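Local coordinates for protein tyrocidine synthetase 3 (PDB 2JGP) that probably joins carrier-bound amino acid and peptide by peptide bond formation during nonribosomal synthesis of the antibiotic tyrocidine, here as a carrier-condensation bidomain, at residues M220-S225 with V368-N373. Sequence-based numbering, arbitrary orientation.
Sequences MHHSIS and VGMFVN
Val368 lays CG1 against the carbonyl oxygen of Ile224, 3.7 Å from CG1 to O; chi1 of 174° sets this methyl opposite the valine's own backbone N. Gly369 follows with a CA-H...O contact to the same Ile224 O, and here the backbones come nearest, the CA atoms of Gly369 and Ser225 lying 4.1 Å apart. Met370 has its N linked to Ser223 O by a water, which accepts from N at 2.8 Å and donates to O at 2.9 Å. Its CA makes another CA-H...O contact, with Ser225 O. Bent at chi2 (53°), the side chain passes His222 O and brings SD obliquely to the His222 ring, 3.5 Å from CE1. OD2 of Asp226 accepts hydrogen bonds from Phe371 N and Val372 N, tying 368-373 to the residue that follows Ser225. Val372 adds CG1 as a looser neighbour of His222 CE1. His221 and His222 open the HHxxxDG signature that marks the active site of condensation domains, and Asp226 is its aspartate; a sulfate, probably from the crystallisation liquor, lies near the His222 side chain. Buried Ile224 O has no hydrogen-bond partner in the model, so the join probably rests on shape and the bridging water more than on direct polar bonds, with an apolar thioether against the imidazole.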
loop_
_atom_site.group_PDB
_atom_site.type_symbol
_atom_site.label_atom_id
_atom_site.label_comp_id
_atom_site.label_asym_id
_atom_site.label_seq_id
_atom_site.Cartn_x
_atom_site.Cartn_y
_atom_site.Cartn_z
ATOM N N MET A 220 -0.169 0.000 18.835
ATOM C CA MET A 220 -0.999 -1.139 18.486
ATOM C C MET A 220 -0.163 -2.092 17.674
ATOM O O MET A 220 0.904 -1.714 17.169
ATOM C CB MET A 220 -2.257 -0.700 17.715
ATOM C CG MET A 220 -2.012 -0.121 16.327
ATOM S SD MET A 220 -3.439 0.781 15.653
ATOM C CE MET A 220 -3.236 2.378 16.450
ATOM N N HIS A 221 -0.631 -3.331 17.570
ATOM C CA HIS A 221 0.126 -4.359 16.894
ATOM C C HIS A 221 -0.249 -4.394 15.413
ATOM O O HIS A 221 -1.419 -4.283 15.065
ATOM C CB HIS A 221 -0.110 -5.716 17.542
ATOM C CG HIS A 221 0.892 -6.744 17.132
ATOM N ND1 HIS A 221 0.730 -7.530 16.012
ATOM C CD2 HIS A 221 2.089 -7.087 17.664
ATOM C CE1 HIS A 221 1.773 -8.328 15.883
ATOM N NE2 HIS A 221 2.612 -8.081 16.873
ATOM N N HIS A 222 0.752 -4.555 14.551
ATOM C CA HIS A 222 0.539 -4.453 13.102
ATOM C C HIS A 222 -0.355 -5.561 12.529
ATOM O O HIS A 222 -0.828 -5.444 11.397
ATOM C CB HIS A 222 1.880 -4.426 12.349
ATOM C CG HIS A 222 1.859 -3.569 11.117
ATOM N ND1 HIS A 222 0.825 -3.608 10.205
ATOM C CD2 HIS A 222 2.733 -2.643 10.656
ATOM C CE1 HIS A 222 1.074 -2.757 9.225
ATOM N NE2 HIS A 222 2.219 -2.149 9.480
ATOM N N SER A 223 -0.587 -6.623 13.299
ATOM C CA SER A 223 -1.485 -7.716 12.884
ATOM C C SER A 223 -2.958 -7.304 12.801
ATOM O O SER A 223 -3.763 -7.994 12.168
ATOM C CB SER A 223 -1.354 -8.911 13.838
ATOM O OG SER A 223 -1.726 -8.546 15.158
ATOM N N ILE A 224 -3.318 -6.197 13.447
ATOM C CA ILE A 224 -4.712 -5.715 13.451
ATOM C C ILE A 224 -4.865 -4.284 12.917
ATOM O O ILE A 224 -5.908 -3.647 13.084
ATOM C CB ILE A 224 -5.365 -5.892 14.859
ATOM C CG1 ILE A 224 -4.555 -5.236 15.980
ATOM C CG2 ILE A 224 -5.517 -7.367 15.172
ATOM C CD1 ILE A 224 -4.571 -3.739 15.972
ATOM N N SER A 225 -3.834 -3.786 12.244
ATOM C CA SER A 225 -3.851 -2.416 11.747
ATOM C C SER A 225 -2.884 -2.226 10.581
ATOM O O SER A 225 -2.190 -3.163 10.177
ATOM C CB SER A 225 -3.520 -1.452 12.889
ATOM O OG SER A 225 -3.790 -0.116 12.536
ATOM N N VAL A 368 -10.596 -1.042 9.848
ATOM C CA VAL A 368 -9.343 -1.106 10.591
ATOM C C VAL A 368 -8.788 -2.543 10.543
ATOM O O VAL A 368 -9.426 -3.487 10.998
ATOM C CB VAL A 368 -9.559 -0.626 12.043
ATOM C CG1 VAL A 368 -8.303 -0.811 12.885
ATOM C CG2 VAL A 368 -10.019 0.844 12.038
ATOM N N GLY A 369 -7.603 -2.702 9.968
ATOM C CA GLY A 369 -7.015 -4.025 9.776
ATOM C C GLY A 369 -5.776 -3.955 8.910
ATOM O O GLY A 369 -5.385 -2.874 8.447
ATOM N N MET A 370 -5.170 -5.113 8.688
ATOM C CA MET A 370 -3.932 -5.221 7.936
ATOM C C MET A 370 -4.238 -5.532 6.464
ATOM O O MET A 370 -4.496 -6.688 6.111
ATOM C CB MET A 370 -3.058 -6.320 8.548
ATOM C CG MET A 370 -1.800 -6.631 7.771
ATOM S SD MET A 370 -0.824 -5.161 7.438
ATOM C CE MET A 370 0.384 -5.843 6.303
ATOM N N PHE A 371 -4.211 -4.504 5.617
ATOM C CA PHE A 371 -4.507 -4.660 4.180
ATOM C C PHE A 371 -3.307 -4.413 3.266
ATOM O O PHE A 371 -3.233 -4.981 2.167
ATOM C CB PHE A 371 -5.647 -3.727 3.769
ATOM C CG PHE A 371 -6.987 -4.124 4.326
ATOM C CD1 PHE A 371 -7.519 -3.471 5.434
ATOM C CD2 PHE A 371 -7.715 -5.149 3.745
ATOM C CE1 PHE A 371 -8.754 -3.838 5.950
ATOM C CE2 PHE A 371 -8.945 -5.521 4.257
ATOM C CZ PHE A 371 -9.467 -4.859 5.364
ATOM N N VAL A 372 -2.376 -3.573 3.707
ATOM C CA VAL A 372 -1.259 -3.169 2.866
ATOM C C VAL A 372 -0.551 -4.387 2.265
ATOM O O VAL A 372 -0.274 -5.359 2.957
ATOM C CB VAL A 372 -0.270 -2.246 3.623
ATOM C CG1 VAL A 372 0.378 -2.975 4.791
ATOM C CG2 VAL A 372 0.780 -1.705 2.667
ATOM N N ASN A 373 -0.332 -4.329 0.959
ATOM C CA ASN A 373 0.269 -5.412 0.180
ATOM C C ASN A 373 1.427 -4.783 -0.569
ATOM O O ASN A 373 1.465 -3.568 -0.721
ATOM C CB ASN A 373 -0.766 -5.979 -0.809
ATOM C CG ASN A 373 -0.361 -7.329 -1.417
ATOM O OD1 ASN A 373 0.520 -8.034 -0.912
ATOM N ND2 ASN A 373 -1.039 -7.702 -2.507
HETATM O O HOH W 1 -5.948 -7.047 10.509
#